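PDB 5MDN: DNA polymerase from Pyrobaculum calidifontis, which probably catalyses DNA synthesis, adding deoxyribonucleotides from their triphosphates to the end of a growing DNA strand and releasing diphosphate. Local coordinates for residues Met1-Thr9 against Val125-Ala135; Gly14-Phe22 against Val32-Pro40. All coordinates share one frame; numbering follows the deposited sequence.

Overall arrangement
From the N terminus the chain runs through 1-9 into strand 5-12, turns back as strand 17-24 and turns again into strand 30-35. Contact 2 (14-22 with 32-40) closes this second, short turn. The chain builds the four-stranded sheet from strand 41-46 to strand 105-109 and helix 115-123 before 125-135 returns to the N terminus, where contact 1 closes the long loop with contact 2 within it. Both belong to one mixed five-stranded sheet: contact 2 joins neighbouring strands, while contact 1 ties the lead-in to one outermost strand, 5-12, to the start of the other, 131-141. The contacts, centred about 14 Å apart, meet where L6 and D7 pair with the backbone of F22.

Contact 1 of 2, residues Met1-Thr9 against Val125-Ala135; sequences MRFWPLDAT and VVPCAWNVVEA. With MG (magnesium ion), chain C.
W4 swings its CG anti to the backbone N (chi1 -176°), and W130 turns its own beside the backbone N (chi1 -67°); these torsions point the edge of the W4 six-membered ring at the face of the W130 five-membered ring, with centroids 5.2 Å apart and planes at 55°. The same face of W130 receives the CB of W4, a CH-pi contact 4.0 Å from the six-membered centroid. W4 in turn lays one of its faces over the C128-A129 peptide. With an alanine here, W130 would probably lose its edge-to-face partner and the C128-A129 peptide its aromatic cover, opening a gap between 1-9 and 125-135. W130 is fixed further by NE1, which bonds to the carbonyl of F159.

M1 N gives a hydrogen bond to V133 O at 3.0 Å and V133 N returns one to M1 O at 3.1 Å, on one side of the R2-V132 bridge; on its other side F3 N makes only a weak bond to N131 O. Beyond the indoles, C128 N reaches P5 O at 3.0 Å. The N131 amide clasps its own loop: ND2 donates to V126 O at 3.0 Å and OD1 accepts from V126 N. P5 rests across this amide, its CD 3.4 Å from N131 ND2.

R2 extends past the W130 ring, at most a weak cation-pi pair, and its NH2 bonds to the carbonyl O of G26. The arrangement joins the loop leading into strand 5-12 to the loop before strand 131-141 and its start, the two strands being the outermost of the mixed sheet. Beyond P5, L6 and D7 form a classic beta bulge, and D7 OD1 binds a magnesium ion at 2.5 Å, a site that D363 completes from the protein side.

Contact 2 of 2, residues Gly14-Phe22 against Val32-Pro40; sequences GGVPEVRVF and VLVDRRFRP
V32, V19 and P17 bury the most surface in this antiparallel beta hairpin, and each marks a different part of it: V32 lies nearest the turn, V19 in the middle, and P17 where the strands splay into loops. At V19 the pairing is regular. V19 N bonds to D35 O at 2.9 Å and D35 N to V19 O at 3.0 Å, and V21 and L33 form the next hydrogen-bonded pair. The V19 side chain leaves on the face it shares with V21, L33 and D35, where Y115 and Y119 of helix 115-123 cover it.

P17 packs its ring against the far end of the second segment, CG meeting P40 CD at 4.1 Å. Y115 touches both prolines and so bridges the splayed ends. D35 lies close by: its OD1 accepts from R37 N in an Asx turn, while OD2 bonds to the hydroxyl of Y119.

Next to P17, E18 is fully extended and crosses V34 CG2 on its way to two arginines. Its OE1 meets R36 NE at 3.0 Å, a salt bridge whose hydrogen bond is bent (122° at the hydrogen) and weak; the carboxylate and guanidinium planes stand 83° apart. E18 OE2 pairs with R20 NH2 at 3.2 Å. R36 has a second carboxylate in E148, so the group forms a small charge network, which probably steadies the glutamate in its charged form.

At the turn end, V32 and F22 form a non-hydrogen-bonded pair and run side by side. The valine places CG2 anti to its nitrogen, with CG1 at chi1 49°, and this sends the methyl over the phenyl ring. V32 CG2 sits 4.0 Å from the centroid of the F22 ring, offset toward the rim near CE2.

Contact 1 of 2, residues Met1-Thr9 against Val125-Ala135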
loop_
_atom_site.group_PDB
_atom_site.type_symbol
_atom_site.label_atom_id
_atom_site.label_comp_id
_atom_site.label_asym_id
_atom_site.label_seq_id
_atom_site.Cartn_x
_atom_site.Cartn_y
_atom_site.Cartn_z
ATOM N N MET A 1 0.695 -23.979 24.589
ATOM C CA MET A 1 -0.456 -23.298 24.006
ATOM C C MET A 1 -0.170 -22.851 22.566
ATOM O O MET A 1 0.987 -22.755 22.156
ATOM C CB MET A 1 -0.862 -22.097 24.869
ATOM C CG MET A 1 0.191 -20.996 24.962
ATOM S SD MET A 1 -0.395 -19.529 25.837
ATOM C CE MET A 1 -1.533 -18.855 24.629
ATOM N N ARG A 2 -1.235 -22.579 21.813
ATOM C CA ARG A 2 -1.162 -22.026 20.466
ATOM C C ARG A 2 -1.789 -20.636 20.486
ATOM O O ARG A 2 -2.829 -20.430 21.119
ATOM C CB ARG A 2 -1.864 -22.969 19.471
ATOM C CG ARG A 2 -3.276 -23.341 19.907
ATOM C CD ARG A 2 -3.974 -24.334 18.985
ATOM N NE ARG A 2 -5.416 -24.353 19.226
ATOM C CZ ARG A 2 -6.307 -24.918 18.419
ATOM N NH1 ARG A 2 -5.901 -25.522 17.311
ATOM N NH2 ARG A 2 -7.599 -24.885 18.721
ATOM N N PHE A 3 -1.156 -19.675 19.805
ATOM C CA PHE A 3 -1.302 -18.281 20.215
ATOM C C PHE A 3 -1.882 -17.350 19.158
ATOM O O PHE A 3 -2.776 -16.565 19.483
ATOM C CB PHE A 3 0.049 -17.728 20.691
ATOM C CG PHE A 3 -0.021 -16.301 21.127
ATOM C CD1 PHE A 3 -1.005 -15.890 22.010
ATOM C CD2 PHE A 3 0.887 -15.370 20.660
ATOM C CE1 PHE A 3 -1.086 -14.580 22.414
ATOM C CE2 PHE A 3 0.814 -14.057 21.064
ATOM C CZ PHE A 3 -0.173 -13.661 21.943
ATOM N N TRP A 4 -1.362 -17.358 17.921
ATOM C CA TRP A 4 -1.845 -16.446 16.878
ATOM C C TRP A 4 -1.702 -14.976 17.265
ATOM O O TRP A 4 -2.606 -14.416 17.898
ATOM C CB TRP A 4 -3.310 -16.730 16.537
ATOM C CG TRP A 4 -3.830 -15.898 15.400
ATOM C CD1 TRP A 4 -4.383 -14.649 15.488
ATOM C CD2 TRP A 4 -3.854 -16.248 14.015
ATOM N NE1 TRP A 4 -4.743 -14.201 14.244
ATOM C CE2 TRP A 4 -4.430 -15.163 13.321
ATOM C CE3 TRP A 4 -3.447 -17.370 13.293
ATOM C CZ2 TRP A 4 -4.606 -15.172 11.943
ATOM C CZ3 TRP A 4 -3.621 -17.375 11.924
ATOM C CH2 TRP A 4 -4.190 -16.282 11.263
ATOM N N PRO A 5 -0.614 -14.304 16.881
ATOM C CA PRO A 5 -0.403 -12.919 17.330
ATOM C C PRO A 5 -1.165 -11.920 16.467
ATOM O O PRO A 5 -1.150 -12.003 15.237
ATOM C CB PRO A 5 1.114 -12.727 17.189
ATOM C CG PRO A 5 1.677 -14.115 17.050
ATOM C CD PRO A 5 0.616 -14.877 16.322
ATOM N N LEU A 6 -1.842 -10.977 17.124
ATOM C CA LEU A 6 -2.473 -9.836 16.463
ATOM C C LEU A 6 -1.581 -8.597 16.463
ATOM O O LEU A 6 -1.340 -8.000 15.409
ATOM C CB LEU A 6 -3.808 -9.504 17.140
ATOM C CG LEU A 6 -5.089 -10.122 16.581
ATOM C CD1 LEU A 6 -6.245 -9.871 17.532
ATOM C CD2 LEU A 6 -5.401 -9.549 15.207
ATOM N N ASP A 7 -1.098 -8.193 17.638
ATOM C CA ASP A 7 -0.365 -6.948 17.801
ATOM C C ASP A 7 0.783 -7.164 18.777
ATOM O O ASP A 7 0.719 -8.036 19.648
ATOM C CB ASP A 7 -1.283 -5.824 18.307
ATOM C CG ASP A 7 -0.644 -4.459 18.203
ATOM O OD1 ASP A 7 0.329 -4.317 17.434
ATOM O OD2 ASP A 7 -1.116 -3.529 18.889
ATOM N N ALA A 8 1.839 -6.368 18.617
ATOM C CA ALA A 8 3.002 -6.429 19.489
ATOM C C ALA A 8 3.421 -5.025 19.893
ATOM O O ALA A 8 3.414 -4.105 19.070
ATOM C CB ALA A 8 4.168 -7.148 18.804
ATOM N N THR A 9 3.793 -4.868 21.164
ATOM C CA THR A 9 4.233 -3.594 21.722
ATOM C C THR A 9 5.401 -3.856 22.664
ATOM O O THR A 9 5.833 -4.997 22.846
ATOM C CB THR A 9 3.102 -2.872 22.474
ATOM O OG1 THR A 9 2.711 -3.648 23.614
ATOM C CG2 THR A 9 1.892 -2.643 21.574
ATOM N N VAL A 125 8.654 -15.450 16.081
ATOM C CA VAL A 125 7.237 -15.145 16.243
ATOM C C VAL A 125 6.703 -14.625 14.916
ATOM O O VAL A 125 7.152 -13.588 14.417
ATOM C CB VAL A 125 7.013 -14.123 17.366
ATOM C CG1 VAL A 125 5.525 -13.869 17.563
ATOM C CG2 VAL A 125 7.663 -14.591 18.654
ATOM N N VAL A 126 5.744 -15.339 14.345
ATOM C CA VAL A 126 5.147 -14.981 13.062
ATOM C C VAL A 126 3.743 -14.447 13.329
ATOM O O VAL A 126 2.919 -15.153 13.926
ATOM C CB VAL A 126 5.122 -16.175 12.090
ATOM C CG1 VAL A 126 6.522 -16.446 11.560
ATOM C CG2 VAL A 126 4.575 -17.428 12.769
ATOM N N PRO A 127 3.434 -13.212 12.938
ATOM C CA PRO A 127 2.089 -12.678 13.174
ATOM C C PRO A 127 1.069 -13.330 12.256
ATOM O O PRO A 127 1.390 -13.788 11.157
ATOM C CB PRO A 127 2.241 -11.182 12.872
ATOM C CG PRO A 127 3.381 -11.104 11.923
ATOM C CD PRO A 127 4.307 -12.247 12.246
ATOM N N CYS A 128 -0.178 -13.364 12.727
ATOM C CA CYS A 128 -1.284 -13.953 11.976
ATOM C C CYS A 128 -0.973 -15.396 11.585
ATOM O O CYS A 128 -1.206 -15.825 10.454
ATOM C CB CYS A 128 -1.628 -13.112 10.747
ATOM S SG CYS A 128 -2.155 -11.428 11.111
ATOM N N ALA A 129 -0.437 -16.148 12.542
ATOM C CA ALA A 129 -0.156 -17.564 12.360
ATOM C C ALA A 129 -0.062 -18.203 13.736
ATOM O O ALA A 129 0.467 -17.594 14.669
ATOM C CB ALA A 129 1.137 -17.789 11.570
ATOM N N TRP A 130 -0.573 -19.424 13.855
ATOM C CA TRP A 130 -0.553 -20.119 15.136
ATOM C C TRP A 130 0.879 -20.471 15.523
ATOM O O TRP A 130 1.542 -21.255 14.835
ATOM C CB TRP A 130 -1.411 -21.377 15.073
ATOM C CG TRP A 130 -2.875 -21.125 14.916
ATOM C CD1 TRP A 130 -3.610 -21.238 13.773
ATOM C CD2 TRP A 130 -3.791 -20.737 15.946
ATOM N NE1 TRP A 130 -4.927 -20.936 14.024
ATOM C CE2 TRP A 130 -5.064 -20.626 15.352
ATOM C CE3 TRP A 130 -3.658 -20.469 17.311
ATOM C CZ2 TRP A 130 -6.195 -20.257 16.076
ATOM C CZ3 TRP A 130 -4.780 -20.104 18.028
ATOM C CH2 TRP A 130 -6.033 -20.001 17.410
ATOM N N ASN A 131 1.352 -19.894 16.621
ATOM C CA ASN A 131 2.656 -20.213 17.181
ATOM C C ASN A 131 2.501 -21.171 18.355
ATOM O O ASN A 131 1.441 -21.261 18.976
ATOM C CB ASN A 131 3.382 -18.942 17.634
ATOM C CG ASN A 131 3.783 -18.051 16.476
ATOM O OD1 ASN A 131 4.965 -17.937 16.145
ATOM N ND2 ASN A 131 2.802 -17.404 15.859
ATOM N N VAL A 132 3.579 -21.888 18.659
ATOM C CA VAL A 132 3.623 -22.813 19.787
ATOM C C VAL A 132 4.502 -22.198 20.865
ATOM O O VAL A 132 5.641 -21.799 20.594
ATOM C CB VAL A 132 4.146 -24.197 19.366
ATOM C CG1 VAL A 132 4.076 -25.169 20.533
ATOM C CG2 VAL A 132 3.357 -24.724 18.178
ATOM N N VAL A 133 3.976 -22.124 22.085
ATOM C CA VAL A 133 4.635 -21.416 23.178
ATOM C C VAL A 133 4.488 -22.223 24.456
ATOM O O VAL A 133 3.396 -22.708 24.771
ATOM C CB VAL A 133 4.058 -20.001 23.390
ATOM C CG1 VAL A 133 5.102 -18.946 23.083
ATOM C CG2 VAL A 133 2.802 -19.791 22.550
ATOM N N GLU A 134 5.589 -22.368 25.187
ATOM C CA GLU A 134 5.549 -22.742 26.592
ATOM C C GLU A 134 5.536 -21.450 27.395
ATOM O O GLU A 134 6.493 -20.669 27.334
ATOM C CB GLU A 134 6.749 -23.613 26.961
ATOM C CG GLU A 134 6.645 -24.282 28.321
ATOM C CD GLU A 134 7.945 -24.933 28.748
ATOM O OE1 GLU A 134 8.729 -25.334 27.860
ATOM O OE2 GLU A 134 8.185 -25.048 29.969
ATOM N N ALA A 135 4.459 -21.217 28.139
ATOM C CA ALA A 135 4.281 -19.932 28.801
ATOM C C ALA A 135 3.538 -20.113 30.114
ATOM O O ALA A 135 2.444 -20.685 30.144
ATOM C CB ALA A 135 3.526 -18.952 27.896
HETATM MG MG MG C . 0.833 -2.013 16.577
#

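Contact 2 of 2, residues Gly14-Phe22 against Val32-Pro40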
loop_
_atom_site.group_PDB
_atom_site.type_symbol
_atom_site.label_atom_id
_atom_site.label_comp_id
_atom_site.label_asym_id
_atom_site.label_seq_id
_atom_site.Cartn_x
_atom_site.Cartn_y
_atom_site.Cartn_z
ATOM N N GLY A 14 10.908 0.384 34.307
ATOM C CA GLY A 14 12.024 0.711 35.171
ATOM C C GLY A 14 13.375 0.212 34.697
ATOM O O GLY A 14 14.030 -0.578 35.384
ATOM N N GLY A 15 13.805 0.667 33.522
ATOM C CA GLY A 15 15.132 0.370 33.022
ATOM C C GLY A 15 15.337 -1.007 32.434
ATOM O O GLY A 15 16.484 -1.367 32.138
ATOM N N VAL A 16 14.276 -1.794 32.245
ATOM C CA VAL A 16 14.367 -3.095 31.599
ATOM C C VAL A 16 13.249 -3.202 30.570
ATOM O O VAL A 16 12.071 -3.083 30.922
ATOM C CB VAL A 16 14.298 -4.265 32.598
ATOM C CG1 VAL A 16 13.363 -3.947 33.748
ATOM C CG2 VAL A 16 13.862 -5.546 31.895
ATOM N N PRO A 17 13.557 -3.412 29.290
ATOM C CA PRO A 17 12.510 -3.421 28.263
ATOM C C PRO A 17 11.731 -4.725 28.273
ATOM O O PRO A 17 12.289 -5.808 28.466
ATOM C CB PRO A 17 13.296 -3.249 26.957
ATOM C CG PRO A 17 14.624 -3.855 27.253
ATOM C CD PRO A 17 14.897 -3.626 28.720
ATOM N N GLU A 18 10.424 -4.607 28.063
ATOM C CA GLU A 18 9.498 -5.724 28.193
ATOM C C GLU A 18 8.642 -5.810 26.937
ATOM O O GLU A 18 7.926 -4.858 26.608
ATOM C CB GLU A 18 8.637 -5.539 29.443
ATOM C CG GLU A 18 7.609 -6.604 29.667
ATOM C CD GLU A 18 6.803 -6.371 30.930
ATOM O OE1 GLU A 18 7.409 -6.329 32.023
ATOM O OE2 GLU A 18 5.566 -6.229 30.833
ATOM N N VAL A 19 8.702 -6.950 26.246
ATOM C CA VAL A 19 7.969 -7.152 24.997
ATOM C C VAL A 19 6.614 -7.777 25.300
ATOM O O VAL A 19 6.524 -8.760 26.046
ATOM C CB VAL A 19 8.772 -8.035 24.026
ATOM C CG1 VAL A 19 8.030 -8.186 22.707
ATOM C CG2 VAL A 19 10.156 -7.460 23.804
ATOM N N ARG A 20 5.559 -7.212 24.716
ATOM C CA ARG A 20 4.207 -7.738 24.836
ATOM C C ARG A 20 3.688 -8.154 23.466
ATOM O O ARG A 20 3.911 -7.459 22.469
ATOM C CB ARG A 20 3.264 -6.701 25.452
ATOM C CG ARG A 20 3.738 -6.139 26.780
ATOM C CD ARG A 20 2.566 -5.632 27.605
ATOM N NE ARG A 20 2.976 -5.215 28.941
ATOM C CZ ARG A 20 3.284 -3.964 29.271
ATOM N NH1 ARG A 20 3.226 -3.003 28.359
ATOM N NH2 ARG A 20 3.650 -3.674 30.511
ATOM N N VAL A 21 2.997 -9.293 23.420
ATOM C CA VAL A 21 2.384 -9.803 22.196
ATOM C C VAL A 21 0.941 -10.174 22.512
ATOM O O VAL A 21 0.691 -11.014 23.385
ATOM C CB VAL A 21 3.139 -11.014 21.621
ATOM C CG1 VAL A 21 2.693 -11.280 20.193
ATOM C CG2 VAL A 21 4.645 -10.796 21.679
ATOM N N PHE A 22 -0.002 -9.549 21.811
ATOM C CA PHE A 22 -1.426 -9.789 22.008
ATOM C C PHE A 22 -1.944 -10.740 20.934
ATOM O O PHE A 22 -1.589 -10.613 19.758
ATOM C CB PHE A 22 -2.210 -8.474 21.963
ATOM C CG PHE A 22 -1.723 -7.438 22.944
ATOM C CD1 PHE A 22 -0.647 -6.620 22.635
ATOM C CD2 PHE A 22 -2.344 -7.281 24.172
ATOM C CE1 PHE A 22 -0.197 -5.668 23.531
ATOM C CE2 PHE A 22 -1.898 -6.330 25.074
ATOM C CZ PHE A 22 -0.824 -5.522 24.752
ATOM N N VAL A 32 -2.402 -12.005 26.399
ATOM C CA VAL A 32 -1.186 -11.250 26.121
ATOM C C VAL A 32 0.003 -12.028 26.672
ATOM O O VAL A 32 -0.008 -12.458 27.832
ATOM C CB VAL A 32 -1.242 -9.825 26.714
ATOM C CG1 VAL A 32 -1.684 -9.855 28.172
ATOM C CG2 VAL A 32 0.103 -9.130 26.568
ATOM N N LEU A 33 1.021 -12.219 25.836
ATOM C CA LEU A 33 2.243 -12.913 26.211
ATOM C C LEU A 33 3.353 -11.892 26.407
ATOM O O LEU A 33 3.465 -10.929 25.642
ATOM C CB LEU A 33 2.646 -13.944 25.153
ATOM C CG LEU A 33 2.093 -15.364 25.310
ATOM C CD1 LEU A 33 0.575 -15.382 25.338
ATOM C CD2 LEU A 33 2.622 -16.262 24.201
ATOM N N VAL A 34 4.176 -12.108 27.430
ATOM C CA VAL A 34 5.176 -11.130 27.833
ATOM C C VAL A 34 6.541 -11.793 27.968
ATOM O O VAL A 34 6.655 -12.970 28.328
ATOM C CB VAL A 34 4.752 -10.432 29.148
ATOM C CG1 VAL A 34 5.121 -11.266 30.369
ATOM C CG2 VAL A 34 5.338 -9.052 29.222
ATOM N N ASP A 35 7.584 -11.029 27.642
ATOM C CA ASP A 35 8.967 -11.476 27.782
ATOM C C ASP A 35 9.805 -10.310 28.283
ATOM O O ASP A 35 9.879 -9.269 27.623
ATOM C CB ASP A 35 9.529 -12.001 26.457
ATOM C CG ASP A 35 10.759 -12.873 26.647
ATOM O OD1 ASP A 35 11.438 -12.739 27.689
ATOM O OD2 ASP A 35 11.049 -13.693 25.752
ATOM N N ARG A 36 10.436 -10.486 29.442
ATOM C CA ARG A 36 11.296 -9.463 30.019
ATOM C C ARG A 36 12.779 -9.724 29.790
ATOM O O ARG A 36 13.595 -8.832 30.047
ATOM C CB ARG A 36 11.024 -9.346 31.524
ATOM C CG ARG A 36 9.557 -9.143 31.859
ATOM C CD ARG A 36 9.344 -8.909 33.348
ATOM N NE ARG A 36 7.928 -8.746 33.669
ATOM C CZ ARG A 36 7.070 -9.751 33.814
ATOM N NH1 ARG A 36 7.478 -11.005 33.666
ATOM N NH2 ARG A 36 5.800 -9.503 34.101
ATOM N N ARG A 37 13.148 -10.918 29.329
ATOM C CA ARG A 37 14.548 -11.315 29.262
ATOM C C ARG A 37 15.250 -10.894 27.976
ATOM O O ARG A 37 16.486 -10.831 27.960
ATOM C CB ARG A 37 14.657 -12.830 29.468
ATOM C CG ARG A 37 14.336 -13.214 30.906
ATOM C CD ARG A 37 14.556 -14.681 31.228
ATOM N NE ARG A 37 14.302 -14.923 32.647
ATOM C CZ ARG A 37 13.122 -15.274 33.148
ATOM N NH1 ARG A 37 12.080 -15.439 32.344
ATOM N NH2 ARG A 37 12.983 -15.461 34.454
ATOM N N PHE A 38 14.513 -10.617 26.902
ATOM C CA PHE A 38 15.140 -10.171 25.666
ATOM C C PHE A 38 15.640 -8.735 25.808
ATOM O O PHE A 38 15.075 -7.929 26.550
ATOM C CB PHE A 38 14.156 -10.267 24.501
ATOM C CG PHE A 38 14.788 -10.069 23.154
ATOM C CD1 PHE A 38 15.567 -11.065 22.584
ATOM C CD2 PHE A 38 14.608 -8.885 22.457
ATOM C CE1 PHE A 38 16.152 -10.884 21.345
ATOM C CE2 PHE A 38 15.190 -8.698 21.219
ATOM C CZ PHE A 38 15.964 -9.699 20.662
ATOM N N ARG A 39 16.708 -8.416 25.075
ATOM C CA ARG A 39 17.335 -7.101 25.139
ATOM C C ARG A 39 17.850 -6.713 23.761
ATOM O O ARG A 39 18.276 -7.584 22.991
ATOM C CB ARG A 39 18.479 -7.066 26.166
ATOM C CG ARG A 39 18.016 -7.360 27.582
ATOM C CD ARG A 39 18.924 -6.782 28.645
ATOM N NE ARG A 39 18.154 -6.368 29.815
ATOM C CZ ARG A 39 17.600 -7.206 30.687
ATOM N NH1 ARG A 39 17.725 -8.517 30.530
ATOM N NH2 ARG A 39 16.916 -6.732 31.719
ATOM N N PRO A 40 17.829 -5.425 23.423
ATOM C CA PRO A 40 18.269 -4.996 22.090
ATOM C C PRO A 40 19.778 -5.095 21.933
ATOM O O PRO A 40 20.537 -5.119 22.905
ATOM C CB PRO A 40 17.798 -3.540 22.014
ATOM C CG PRO A 40 17.773 -3.088 23.435
ATOM C CD PRO A 40 17.395 -4.290 24.257
#